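Local coordinates for protein beta-d-glucoside glucohydrolase (Hypocrea jecorina, PDB 3ZZ1) that probably hydrolyses terminal, non-reducing beta-D-glucosyl residues with release of beta-D-glucose, as a family 3 glycoside hydrolase of cellulose degradation, at residues Asn24-Val29 with Ala270-Val275; Gly105-Leu110 with Ala304-Phe309; Ala356-His361 with Phe392-Asp397; Val589-Lys594 with Asn613-Thr618; Thr628-Ala633 with Lys656-Pro661. All coordinates share one frame; numbering follows the deposited sequence.

Interaction 1: residues Asn24-Val29 with Ala270-Val275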
# COMPACT_ATOMS: atom_id res chain seq x y z
N ASN A 24 30.34 23.27 7.95
CA ASN A 24 30.18 23.94 9.25
C ASN A 24 28.75 23.77 9.76
O ASN A 24 27.95 23.08 9.12
CB ASN A 24 30.62 25.41 9.19
CG ASN A 24 29.73 26.27 8.29
OD1 ASN A 24 28.54 26.01 8.12
ND2 ASN A 24 30.32 27.32 7.71
N LEU A 25 28.42 24.38 10.89
CA LEU A 25 27.12 24.17 11.51
C LEU A 25 25.95 24.67 10.65
O LEU A 25 24.92 23.99 10.56
CB LEU A 25 27.06 24.77 12.93
CG LEU A 25 25.78 24.60 13.76
CD1 LEU A 25 25.35 23.13 13.89
CD2 LEU A 25 25.93 25.23 15.14
N GLN A 26 26.11 25.83 10.03
CA GLN A 26 25.04 26.39 9.19
C GLN A 26 24.75 25.49 7.99
O GLN A 26 23.59 25.25 7.64
CB GLN A 26 25.35 27.82 8.75
CG GLN A 26 24.13 28.56 8.17
CD GLN A 26 22.87 28.45 9.06
OE1 GLN A 26 22.91 28.70 10.27
NE2 GLN A 26 21.75 28.09 8.44
N ASP A 27 25.82 24.98 7.36
CA ASP A 27 25.70 23.97 6.31
C ASP A 27 24.80 22.84 6.78
O ASP A 27 23.82 22.49 6.12
CB ASP A 27 27.07 23.40 5.96
CG ASP A 27 27.95 24.37 5.20
OD1 ASP A 27 27.44 25.09 4.32
OD2 ASP A 27 29.16 24.39 5.48
N LYS A 28 25.12 22.29 7.95
CA LYS A 28 24.46 21.12 8.52
C LYS A 28 23.01 21.39 8.88
O LYS A 28 22.13 20.56 8.65
CB LYS A 28 25.24 20.62 9.74
CG LYS A 28 26.62 20.05 9.41
CD LYS A 28 27.51 20.01 10.63
CE LYS A 28 28.94 19.67 10.26
NZ LYS A 28 29.78 19.43 11.46
N VAL A 29 22.77 22.57 9.46
CA VAL A 29 21.42 22.99 9.85
C VAL A 29 20.54 23.18 8.61
O VAL A 29 19.36 22.86 8.64
CB VAL A 29 21.45 24.26 10.75
CG1 VAL A 29 20.07 24.88 10.89
CG2 VAL A 29 22.01 23.91 12.13
N ALA A 270 16.35 27.91 15.32
CA ALA A 270 16.11 27.30 16.64
C ALA A 270 17.01 26.09 16.89
O ALA A 270 17.45 25.88 18.03
CB ALA A 270 14.64 26.95 16.81
N LEU A 271 17.29 25.31 15.85
CA LEU A 271 18.24 24.20 15.97
C LEU A 271 19.66 24.71 16.16
O LEU A 271 20.40 24.21 17.01
CB LEU A 271 18.17 23.25 14.76
CG LEU A 271 19.09 22.01 14.81
CD1 LEU A 271 18.78 21.11 16.01
CD2 LEU A 271 19.01 21.22 13.52
N THR A 272 20.04 25.72 15.37
CA THR A 272 21.30 26.43 15.57
C THR A 272 21.44 26.88 17.03
O THR A 272 22.47 26.65 17.66
CB THR A 272 21.45 27.62 14.58
OG1 THR A 272 21.56 27.12 13.25
CG2 THR A 272 22.68 28.47 14.91
N ASN A 273 20.37 27.48 17.56
CA ASN A 273 20.33 27.93 18.95
C ASN A 273 20.42 26.80 19.97
O ASN A 273 21.07 26.95 21.00
CB ASN A 273 19.08 28.78 19.21
CG ASN A 273 19.12 30.12 18.49
OD1 ASN A 273 20.17 30.58 18.04
ND2 ASN A 273 17.96 30.77 18.38
N ALA A 274 19.77 25.67 19.67
CA ALA A 274 19.79 24.50 20.56
C ALA A 274 21.16 23.82 20.62
O ALA A 274 21.54 23.28 21.65
CB ALA A 274 18.71 23.50 20.15
N VAL A 275 21.90 23.86 19.51
CA VAL A 275 23.27 23.34 19.47
C VAL A 275 24.23 24.27 20.22
O VAL A 275 25.04 23.81 21.03
CB VAL A 275 23.74 23.10 18.01
CG1 VAL A 275 25.21 22.71 17.96
CG2 VAL A 275 22.89 22.01 17.34

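Interaction 2: residues Gly105-Leu110 with Ala304-Phe309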
# COMPACT_ATOMS: atom_id res chain seq x y z
N GLY A 105 12.99 15.78 -11.99
CA GLY A 105 14.03 16.46 -11.22
C GLY A 105 13.75 16.52 -9.73
O GLY A 105 14.18 17.45 -9.05
N ILE A 106 13.03 15.51 -9.24
CA ILE A 106 12.74 15.35 -7.83
C ILE A 106 13.68 14.28 -7.27
O ILE A 106 13.85 13.22 -7.88
CB ILE A 106 11.28 14.90 -7.61
CG1 ILE A 106 10.31 15.96 -8.16
CG2 ILE A 106 11.01 14.62 -6.14
CD1 ILE A 106 8.98 15.41 -8.64
N HIS A 107 14.28 14.56 -6.12
CA HIS A 107 15.20 13.62 -5.47
C HIS A 107 14.49 12.58 -4.60
O HIS A 107 14.90 11.42 -4.55
CB HIS A 107 16.24 14.37 -4.64
CG HIS A 107 16.96 15.45 -5.39
ND1 HIS A 107 16.76 16.79 -5.14
CD2 HIS A 107 17.87 15.38 -6.39
CE1 HIS A 107 17.52 17.50 -5.95
NE2 HIS A 107 18.21 16.67 -6.72
N VAL A 108 13.43 13.01 -3.91
CA VAL A 108 12.76 12.14 -2.94
C VAL A 108 11.27 12.03 -3.25
O VAL A 108 10.58 13.04 -3.34
CB VAL A 108 12.96 12.61 -1.47
CG1 VAL A 108 12.59 11.51 -0.51
CG2 VAL A 108 14.40 13.05 -1.21
N ILE A 109 10.80 10.80 -3.41
CA ILE A 109 9.37 10.53 -3.55
C ILE A 109 8.81 10.02 -2.22
O ILE A 109 9.37 9.12 -1.59
CB ILE A 109 9.06 9.54 -4.73
CG1 ILE A 109 7.56 9.53 -5.05
CG2 ILE A 109 9.58 8.14 -4.44
CD1 ILE A 109 7.04 10.82 -5.66
N LEU A 110 7.70 10.63 -1.80
CA LEU A 110 7.15 10.39 -0.47
C LEU A 110 6.21 9.19 -0.45
O LEU A 110 4.99 9.33 -0.42
CB LEU A 110 6.49 11.66 0.07
CG LEU A 110 7.41 12.89 0.16
CD1 LEU A 110 6.65 14.12 0.63
CD2 LEU A 110 8.63 12.64 1.06
N ALA A 304 27.03 14.12 -11.50
CA ALA A 304 26.59 15.21 -12.36
C ALA A 304 25.54 14.73 -13.35
O ALA A 304 25.63 13.61 -13.85
CB ALA A 304 27.78 15.80 -13.11
N GLY A 305 24.54 15.56 -13.61
CA GLY A 305 23.57 15.29 -14.66
C GLY A 305 22.18 14.88 -14.23
O GLY A 305 21.39 14.41 -15.05
N TYR A 306 21.87 15.07 -12.94
CA TYR A 306 20.51 14.85 -12.45
C TYR A 306 19.60 15.94 -13.01
O TYR A 306 19.96 17.11 -12.96
CB TYR A 306 20.47 14.88 -10.91
CG TYR A 306 19.31 14.10 -10.33
CD1 TYR A 306 19.43 12.73 -10.07
CD2 TYR A 306 18.09 14.72 -10.03
CE1 TYR A 306 18.38 12.00 -9.54
CE2 TYR A 306 17.02 13.99 -9.50
CZ TYR A 306 17.17 12.63 -9.26
OH TYR A 306 16.13 11.90 -8.73
N PRO A 307 18.44 15.55 -13.56
CA PRO A 307 17.55 16.54 -14.17
C PRO A 307 17.12 17.61 -13.17
O PRO A 307 17.03 17.34 -11.97
CB PRO A 307 16.34 15.71 -14.61
CG PRO A 307 16.88 14.33 -14.79
CD PRO A 307 17.88 14.19 -13.67
N SER A 308 16.89 18.81 -13.67
CA SER A 308 16.42 19.92 -12.84
C SER A 308 14.93 19.74 -12.57
O SER A 308 14.24 19.03 -13.31
CB SER A 308 16.68 21.25 -13.54
OG SER A 308 15.95 21.29 -14.75
N PHE A 309 14.45 20.37 -11.50
CA PHE A 309 13.05 20.26 -11.12
C PHE A 309 12.13 20.93 -12.13
O PHE A 309 12.26 22.12 -12.42
CB PHE A 309 12.80 20.83 -9.72
CG PHE A 309 11.34 20.90 -9.34
CD1 PHE A 309 10.66 19.75 -8.95
CD2 PHE A 309 10.65 22.11 -9.38
CE1 PHE A 309 9.30 19.81 -8.61
CE2 PHE A 309 9.30 22.18 -9.04
CZ PHE A 309 8.62 21.02 -8.65
O HOH W 1 17.08 18.58 -9.27

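Interaction 3: residues Ala356-His361 with Phe392-Asp397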
# COMPACT_ATOMS: atom_id res chain seq x y z
N ALA A 356 -20.04 5.18 -13.90
CA ALA A 356 -19.73 4.65 -15.23
C ALA A 356 -19.05 5.68 -16.14
O ALA A 356 -18.27 5.31 -17.02
CB ALA A 356 -20.99 4.11 -15.89
N ILE A 357 -19.33 6.97 -15.92
CA ILE A 357 -18.85 8.03 -16.82
C ILE A 357 -17.81 8.99 -16.22
O ILE A 357 -17.57 8.99 -15.02
CB ILE A 357 -20.03 8.87 -17.40
CG1 ILE A 357 -20.78 9.60 -16.27
CG2 ILE A 357 -20.95 7.99 -18.24
CD1 ILE A 357 -21.55 10.83 -16.73
N ILE A 358 -17.22 9.81 -17.09
CA ILE A 358 -16.29 10.87 -16.68
C ILE A 358 -17.02 11.90 -15.81
O ILE A 358 -18.09 12.40 -16.19
CB ILE A 358 -15.66 11.58 -17.91
CG1 ILE A 358 -14.76 10.62 -18.72
CG2 ILE A 358 -14.90 12.84 -17.50
CD1 ILE A 358 -13.49 10.17 -18.00
N GLY A 359 -16.45 12.21 -14.65
CA GLY A 359 -16.96 13.24 -13.76
C GLY A 359 -15.85 14.16 -13.31
O GLY A 359 -14.77 14.19 -13.90
N ASN A 360 -16.11 14.92 -12.24
CA ASN A 360 -15.15 15.89 -11.72
C ASN A 360 -13.89 15.25 -11.13
O ASN A 360 -12.84 15.88 -11.07
CB ASN A 360 -15.81 16.81 -10.69
CG ASN A 360 -16.71 17.86 -11.33
OD1 ASN A 360 -16.51 18.29 -12.46
ND2 ASN A 360 -17.72 18.29 -10.58
N HIS A 361 -14.01 13.99 -10.71
CA HIS A 361 -12.87 13.22 -10.22
C HIS A 361 -11.85 12.94 -11.32
O HIS A 361 -10.66 13.21 -11.16
CB HIS A 361 -13.35 11.90 -9.60
CG HIS A 361 -12.25 11.06 -9.05
ND1 HIS A 361 -11.69 10.02 -9.77
CD2 HIS A 361 -11.58 11.11 -7.88
CE1 HIS A 361 -10.73 9.47 -9.05
NE2 HIS A 361 -10.65 10.11 -7.90
N PHE A 392 -8.23 9.88 -18.61
CA PHE A 392 -8.99 8.90 -17.86
C PHE A 392 -9.94 8.16 -18.78
O PHE A 392 -10.78 8.77 -19.44
CB PHE A 392 -9.77 9.57 -16.72
CG PHE A 392 -10.25 8.60 -15.66
CD1 PHE A 392 -11.33 7.74 -15.91
CD2 PHE A 392 -9.64 8.55 -14.41
CE1 PHE A 392 -11.78 6.85 -14.94
CE2 PHE A 392 -10.08 7.66 -13.42
CZ PHE A 392 -11.15 6.81 -13.69
N VAL A 393 -9.80 6.84 -18.82
CA VAL A 393 -10.67 5.98 -19.62
C VAL A 393 -11.85 5.50 -18.77
O VAL A 393 -11.71 4.58 -17.96
CB VAL A 393 -9.91 4.76 -20.21
CG1 VAL A 393 -10.80 3.99 -21.18
CG2 VAL A 393 -8.63 5.20 -20.91
N ALA A 394 -13.01 6.12 -18.96
CA ALA A 394 -14.23 5.77 -18.24
C ALA A 394 -14.76 4.38 -18.65
O ALA A 394 -14.65 4.00 -19.82
CB ALA A 394 -15.30 6.83 -18.45
N PRO A 395 -15.31 3.62 -17.68
CA PRO A 395 -15.92 2.33 -17.98
C PRO A 395 -16.92 2.39 -19.14
O PRO A 395 -16.86 1.55 -20.04
CB PRO A 395 -16.62 1.97 -16.68
CG PRO A 395 -15.81 2.63 -15.63
CD PRO A 395 -15.33 3.91 -16.23
N TYR A 396 -17.81 3.39 -19.13
CA TYR A 396 -18.83 3.51 -20.18
C TYR A 396 -18.26 3.64 -21.59
O TYR A 396 -18.68 2.93 -22.50
CB TYR A 396 -19.80 4.67 -19.92
CG TYR A 396 -20.64 4.99 -21.15
CD1 TYR A 396 -21.62 4.10 -21.60
CD2 TYR A 396 -20.42 6.15 -21.89
CE1 TYR A 396 -22.37 4.37 -22.75
CE2 TYR A 396 -21.16 6.43 -23.04
CZ TYR A 396 -22.14 5.54 -23.46
OH TYR A 396 -22.87 5.83 -24.59
N ASP A 397 -17.32 4.56 -21.76
CA ASP A 397 -16.73 4.84 -23.06
C ASP A 397 -16.03 3.60 -23.61
O ASP A 397 -16.15 3.28 -24.80
CB ASP A 397 -15.77 6.04 -22.98
CG ASP A 397 -16.50 7.36 -22.67
OD1 ASP A 397 -17.55 7.62 -23.29
OD2 ASP A 397 -16.01 8.14 -21.82
O HOH W 2 -17.60 9.24 -20.00

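Interaction 4: residues Val589-Lys594 with Asn613-Thr618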
# COMPACT_ATOMS: atom_id res chain seq x y z
N VAL A 589 8.27 -29.83 1.37
CA VAL A 589 8.84 -28.87 2.31
C VAL A 589 10.31 -29.23 2.53
O VAL A 589 10.61 -30.32 3.01
CB VAL A 589 8.09 -28.88 3.68
CG1 VAL A 589 8.79 -28.00 4.71
CG2 VAL A 589 6.63 -28.45 3.51
N LEU A 590 11.20 -28.33 2.15
CA LEU A 590 12.64 -28.49 2.37
C LEU A 590 13.07 -27.46 3.41
O LEU A 590 12.81 -26.27 3.24
CB LEU A 590 13.41 -28.29 1.07
CG LEU A 590 14.91 -28.64 1.00
CD1 LEU A 590 15.30 -28.99 -0.43
CD2 LEU A 590 15.80 -27.51 1.54
N SER A 591 13.73 -27.92 4.47
CA SER A 591 14.01 -27.05 5.60
C SER A 591 15.29 -27.41 6.34
O SER A 591 15.57 -28.59 6.60
CB SER A 591 12.84 -27.06 6.58
OG SER A 591 13.08 -26.16 7.66
N THR A 592 16.06 -26.38 6.69
CA THR A 592 17.24 -26.52 7.55
C THR A 592 17.10 -25.58 8.76
O THR A 592 18.06 -25.36 9.50
CB THR A 592 18.55 -26.22 6.79
OG1 THR A 592 18.47 -24.92 6.20
CG2 THR A 592 18.79 -27.27 5.70
N ALA A 593 15.90 -25.05 8.95
CA ALA A 593 15.64 -24.04 9.98
C ALA A 593 15.92 -24.57 11.39
O ALA A 593 15.46 -25.65 11.76
CB ALA A 593 14.21 -23.54 9.88
N LYS A 594 16.68 -23.79 12.16
CA LYS A 594 17.01 -24.11 13.55
C LYS A 594 16.34 -23.13 14.51
O LYS A 594 16.14 -21.96 14.18
CB LYS A 594 18.53 -24.10 13.77
CG LYS A 594 19.35 -25.01 12.85
CD LYS A 594 19.06 -26.49 13.09
CE LYS A 594 19.96 -27.39 12.24
NZ LYS A 594 19.74 -27.18 10.77
N ASN A 613 17.13 -17.14 3.74
CA ASN A 613 16.27 -18.30 3.54
C ASN A 613 16.69 -19.50 4.38
O ASN A 613 17.88 -19.85 4.43
CB ASN A 613 16.20 -18.67 2.06
CG ASN A 613 15.43 -17.64 1.24
OD1 ASN A 613 14.47 -17.03 1.72
ND2 ASN A 613 15.85 -17.46 -0.01
N VAL A 614 15.72 -20.12 5.03
CA VAL A 614 15.95 -21.31 5.85
C VAL A 614 15.13 -22.51 5.37
O VAL A 614 15.38 -23.64 5.79
CB VAL A 614 15.63 -21.05 7.35
CG1 VAL A 614 16.65 -20.12 7.97
CG2 VAL A 614 14.22 -20.49 7.51
N ALA A 615 14.14 -22.25 4.51
CA ALA A 615 13.24 -23.29 4.02
C ALA A 615 12.62 -22.94 2.66
O ALA A 615 12.62 -21.78 2.24
CB ALA A 615 12.14 -23.57 5.04
N THR A 616 12.10 -23.96 2.00
CA THR A 616 11.48 -23.83 0.68
C THR A 616 10.26 -24.75 0.59
O THR A 616 10.36 -25.95 0.82
CB THR A 616 12.49 -24.17 -0.45
OG1 THR A 616 13.66 -23.35 -0.33
CG2 THR A 616 11.87 -23.95 -1.83
N VAL A 617 9.11 -24.16 0.28
CA VAL A 617 7.88 -24.91 0.10
C VAL A 617 7.46 -24.82 -1.37
O VAL A 617 7.41 -23.73 -1.94
CB VAL A 617 6.74 -24.43 1.06
CG1 VAL A 617 5.47 -25.23 0.83
CG2 VAL A 617 7.16 -24.58 2.51
N THR A 618 7.15 -25.98 -1.95
CA THR A 618 6.82 -26.10 -3.37
C THR A 618 5.49 -26.85 -3.57
O THR A 618 5.20 -27.82 -2.88
CB THR A 618 7.95 -26.85 -4.12
OG1 THR A 618 9.17 -26.10 -4.02
CG2 THR A 618 7.60 -27.04 -5.57
O HOH W 3 17.73 -24.33 3.79

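Interaction 5: residues Thr628-Ala633 with Lys656-Pro661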
# COMPACT_ATOMS: atom_id res chain seq x y z
N THR A 628 -7.55 -20.03 -20.50
CA THR A 628 -6.30 -19.55 -19.91
C THR A 628 -6.60 -18.66 -18.71
O THR A 628 -7.56 -17.88 -18.71
CB THR A 628 -5.46 -18.79 -20.98
OG1 THR A 628 -5.13 -19.70 -22.04
CG2 THR A 628 -4.17 -18.22 -20.40
N GLY A 629 -5.80 -18.81 -17.66
CA GLY A 629 -5.96 -18.00 -16.46
C GLY A 629 -4.74 -18.03 -15.56
O GLY A 629 -3.97 -19.00 -15.59
N ALA A 630 -4.57 -16.98 -14.78
CA ALA A 630 -3.48 -16.91 -13.81
C ALA A 630 -4.01 -17.22 -12.41
O ALA A 630 -5.08 -16.75 -12.02
CB ALA A 630 -2.81 -15.53 -13.84
N GLU A 631 -3.27 -18.04 -11.68
CA GLU A 631 -3.64 -18.40 -10.31
C GLU A 631 -2.67 -17.84 -9.28
O GLU A 631 -1.45 -17.89 -9.47
CB GLU A 631 -3.74 -19.93 -10.16
CG GLU A 631 -3.88 -20.45 -8.72
CD GLU A 631 -5.23 -20.11 -8.07
OE1 GLU A 631 -5.92 -19.17 -8.50
OE2 GLU A 631 -5.60 -20.81 -7.10
N VAL A 632 -3.22 -17.33 -8.19
CA VAL A 632 -2.42 -16.87 -7.05
C VAL A 632 -2.46 -17.93 -5.96
O VAL A 632 -3.47 -18.11 -5.28
CB VAL A 632 -2.92 -15.51 -6.51
CG1 VAL A 632 -2.09 -15.06 -5.30
CG2 VAL A 632 -2.88 -14.45 -7.60
N ALA A 633 -1.35 -18.66 -5.81
CA ALA A 633 -1.21 -19.66 -4.76
C ALA A 633 -0.64 -19.00 -3.51
O ALA A 633 0.31 -18.22 -3.58
CB ALA A 633 -0.30 -20.78 -5.22
N LYS A 656 2.35 -16.29 -8.35
CA LYS A 656 1.36 -16.14 -9.41
C LYS A 656 1.82 -16.84 -10.68
O LYS A 656 2.91 -16.56 -11.19
CB LYS A 656 1.05 -14.66 -9.67
CG LYS A 656 -0.23 -14.44 -10.47
CD LYS A 656 -0.67 -12.99 -10.47
CE LYS A 656 -2.09 -12.86 -11.01
NZ LYS A 656 -2.59 -11.46 -11.06
N LEU A 657 0.99 -17.76 -11.17
CA LEU A 657 1.29 -18.54 -12.38
C LEU A 657 0.19 -18.39 -13.43
O LEU A 657 -0.97 -18.70 -13.17
CB LEU A 657 1.46 -20.03 -12.03
CG LEU A 657 2.76 -20.59 -11.46
CD1 LEU A 657 3.13 -20.00 -10.11
CD2 LEU A 657 2.61 -22.09 -11.33
N ASN A 658 0.57 -17.91 -14.61
CA ASN A 658 -0.33 -17.93 -15.76
C ASN A 658 -0.28 -19.32 -16.39
O ASN A 658 0.80 -19.84 -16.67
CB ASN A 658 0.03 -16.85 -16.78
CG ASN A 658 -0.99 -16.74 -17.90
OD1 ASN A 658 -0.92 -17.46 -18.91
ND2 ASN A 658 -1.93 -15.82 -17.75
N LEU A 659 -1.45 -19.92 -16.57
CA LEU A 659 -1.53 -21.26 -17.12
C LEU A 659 -2.62 -21.34 -18.19
O LEU A 659 -3.76 -20.96 -17.95
CB LEU A 659 -1.79 -22.28 -16.01
CG LEU A 659 -0.83 -22.39 -14.82
CD1 LEU A 659 -1.57 -22.98 -13.63
CD2 LEU A 659 0.41 -23.22 -15.13
N THR A 660 -2.25 -21.83 -19.37
CA THR A 660 -3.22 -22.21 -20.39
C THR A 660 -3.86 -23.55 -19.98
O THR A 660 -3.35 -24.22 -19.07
CB THR A 660 -2.56 -22.32 -21.79
OG1 THR A 660 -1.47 -23.26 -21.74
CG2 THR A 660 -2.04 -20.95 -22.23
N PRO A 661 -4.99 -23.94 -20.61
CA PRO A 661 -5.58 -25.24 -20.25
C PRO A 661 -4.59 -26.42 -20.37
O PRO A 661 -3.90 -26.55 -21.38
CB PRO A 661 -6.72 -25.38 -21.26
CG PRO A 661 -7.15 -23.97 -21.50
CD PRO A 661 -5.87 -23.18 -21.52

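Interaction 1: residues Asn24-Val29 with Ala270-Val275
Leu-25 and Val-275 make the apolar part of this helix-helix contact, in which helix 25-32 packs against helix 269-276 of the N-terminal, TIM-barrel-type domain. The short helical segments pass 10.2 Å apart at closest approach, with their N-to-C directions at 131°. Both methyls of Leu-25 reach one branch of Val-275, CD2 lying 3.8 Å from Val-275 CG1, while the two side chains slide past each other in opposite directions. Val-29 CG2 adds a looser touch on Leu-271 CD2.

Between polar and apolar atoms, Thr-272 is the centre. The Thr-272 and Val-29 side chains cross at about a right angle, with Thr-272 OG1 3.4 Å from Val-29 CG2 and 3.6 Å from Val-29 CG1. Gln-26 starts out away from the partner helix, but its chain bends at chi2 (49°) and brings OE1 back to 3.6 Å from Thr-272 OG1.

Capping bonds order the start of the first helix. Asn-24 and Asp-27 form a capping box: Asp-27 N donates to Asn-24 OD1 (3.0 Å), and Asn-24 N donates to the anti lone pair of Asp-27 OD2. That carboxylate also pairs with Lys-51, and Lys-28 bridges to Asp-286 of helix 282-298, whose Val-285 touches Val-275.

No hydrogen bond joins the two segments, so this plain helix packing rests on van der Waals contact; the capping groups are satisfied within 24-29, and the charges by Lys-51 and Asp-286.

Interaction 2: residues Gly105-Leu110 with Ala304-Phe309
Gly-105, Tyr-306 and Phe-309 carry most of this contact, in which the loop after helix 282-298 packs on the turn from helix 87-103 to strand 108-109 of the N-terminal TIM-barrel-type domain. Gly-105 closes the helix in a Schellman motif with positive phi (76°). Its CA lies 3.2 Å from Pro-307 O and makes a CA-H...O contact with Ser-308 O; a side chain here would collide with this backbone.

Tyr-306, its CG trans to the backbone N (chi1 -155°), sends OH across to donate to Ile-106 O at 2.8 Å from above the carbonyl plane. One face of the same ring receives His-107 CD2, which lies 3.5 Å from Tyr-306 CE2, the planes inclined at 31°. His-107 ND1 accepts a hydrogen bond from Cys-58 N. A phenylalanine at Tyr-306 would probably keep the packing on His-107 but leave the Ile-106 carbonyl without this donor.

Phe-309 offers its ring edge to Ile-106, with CD1 3.9 Å from Ile-106 CG1.

A water donates to both Gly-105 O and Pro-307 O. A phenol and a water thus serve the backbone carbonyls, so polar as well as aromatic contacts fit the loop to the turn.

Interaction 3: residues Ala356-His361 with Phe392-Asp397
The backbones meet through a single direct hydrogen bond, Tyr-396 N to Ala-356 O (2.9 Å, N-H...O angle 163°), the donor tilted from the carbonyl plane. It belongs to the alpha/beta C-terminal domain of the family 3 fold, where residues 356-361 follow strand 348-352, whereas residues 392-397 lead into helix 395-404; strand 409-413, next to 348-352 and parallel to it, completes a beta-alpha-beta connection.

Ala-394 stands at the N-cap of that helix, and Ala-356 O sits against its first turn, with Pro-395 CD at 3.4 Å. The proline N has no hydrogen to give, leaving the amide of Tyr-396 to make the bond.

Ile-358 is the main apolar reach from the loop. With CG1 opposite its carbonyl carbon (chi1 -65°) and a further bend at chi2 (-67°), CD1 touches both Phe-392 and Ala-394, 3.9 Å from Phe-392 CD1 and 3.8 Å from Ala-394 CB. It also lies beside the carbonyl oxygen of Phe-392. Ile-357 turns its CG2 branch to Tyr-396, touching CB at 3.9 Å and approaching the ring obliquely.

Around the contact, Phe-392 makes an edge-to-face pair with Tyr-389, Pro-395 packs on Leu-514 of helix 510-518, and Tyr-396 touches Val-410 and Leu-412 of strand 409-413.

One water completes the polar link: it accepts from Ile-358 N at 3.0 Å and donates to Asp-397 OD2 at 2.7 Å.

Interaction 4: residues Val589-Lys594 with Asn613-Thr618
Matching torsions set Val-589 (chi1 173°) beside Val-617 (chi1 179°): each holds CG1 trans to its own N, and the two CG2 methyls, side by side and pointing the same way, meet at 4.0 Å. Val-614 is turned differently: chi1 -70° sets CG1 anti to the carbonyl carbon and leaves CG2 between the backbone N and the carbonyl carbon. Its CB and CG2 both press on Ala-593, Val-614 CB lying 3.8 Å from Ala-593 CB.

The backbones form an antiparallel ladder. Leu-590 and Thr-616 are its hydrogen-bonded pair: Leu-590 N donates in the carbonyl plane to Thr-616 O (2.9 Å), and Thr-616 N returns a 2.7 Å bond to Leu-590 O. Val-589 with Val-617 and Ser-591 with Ala-615 are non-hydrogen-bonded pairs, with side chains on one face; Leu-590 and Thr-616 project from the other. On the first face Ser-591 OG touches Ala-615 CB at 3.8 Å.

Past the regular pairing, Thr-592 N makes a nearly linear bond to Val-614 O (3.0 Å). A water 2.6 Å from Thr-592 OG1 also gives Val-614 O a weak bond. Lys-594 folds back within its own segment, its NZ donating to Thr-592 O from above the carbonyl plane.

Val-614 and Ala-615 form a classic beta bulge opposite Ile-671. Strand 613-623 runs between 582-591 and 664-672 in a three-stranded antiparallel sheet. The face bearing Val-589, Ser-591 and Ala-615 packs on Leu-710 of strand 704-712, in the facing four-stranded sheet of a fibronectin type III-like beta sandwich.

Interaction 5: residues Thr628-Ala633 with Lys656-Pro661
Lys-656 lies along the face it shares with Val-632 and Ala-630, in the hairpin of strands 629-638 and 650-659 of the fibronectin type III-like domain. From CB, near Glu-631 O, its chain runs out extended: CG is 3.8 Å from Glu-631 O and 3.9 Å from Val-632 CG2, CD keeps to the same methyl, and CE comes within 3.8 Å of it while also reaching Ala-630 CB at 4.0 Å. At the tip, NZ leaves the hairpin to donate to Ser-525 OG and Thr-84 O. A methionine in its place would probably keep some of the contact with Val-632 but leave Ser-525 and Thr-84 without their shared donor.

Four backbone bonds tie the strands. Gly-629 and Leu-659 exchange one pair, and Glu-631 and Leu-657 the other, with Glu-631 N to Leu-657 O at 2.8 Å. Between them Ala-630 and Asn-658 are a non-hydrogen-bonded pair, CA to CA 3.8 Å, and Ala-630 CA makes a CA-H...O contact with Leu-657 O.

Beyond the ladder, Thr-628 and Thr-660 lie side by side, with Thr-628 OG1 3.3 Å from Thr-660 CG2; Pro-661 CD touches the same hydroxyl.

The backbone thus joins the strands to each other, while charged tips reach beyond the hairpin: Glu-631 links it to strand 582-591 through Tyr-584 and to Lys-527, and Lys-656 links it to Ser-525 and Thr-84.

How the interactions relate
Interactions 1 and 2 interlock along the chain, their segments alternating, and both involve the N-terminal TIM-barrel-type domain; their centres are 26 Å apart and their nearest atoms about 14 Å. Interaction 3 lies in the C-terminal alpha/beta domain, with its centre 33 Å from that of interaction 2. Interactions 4 and 5 are neighbours in the beta-rich C-terminal part, linked by consecutive strands 613-623 and 629-638, and come within about 9 Å at their nearest atoms. Interactions 1 and 5 fall on opposite sides of the chain's centre, 58 Å apart between centres. Near interaction 2, the Ser-308 side chain is about 6 Å from an N-acetylglucosamine of the Asn-310 glycan, which is not an active-site ligand.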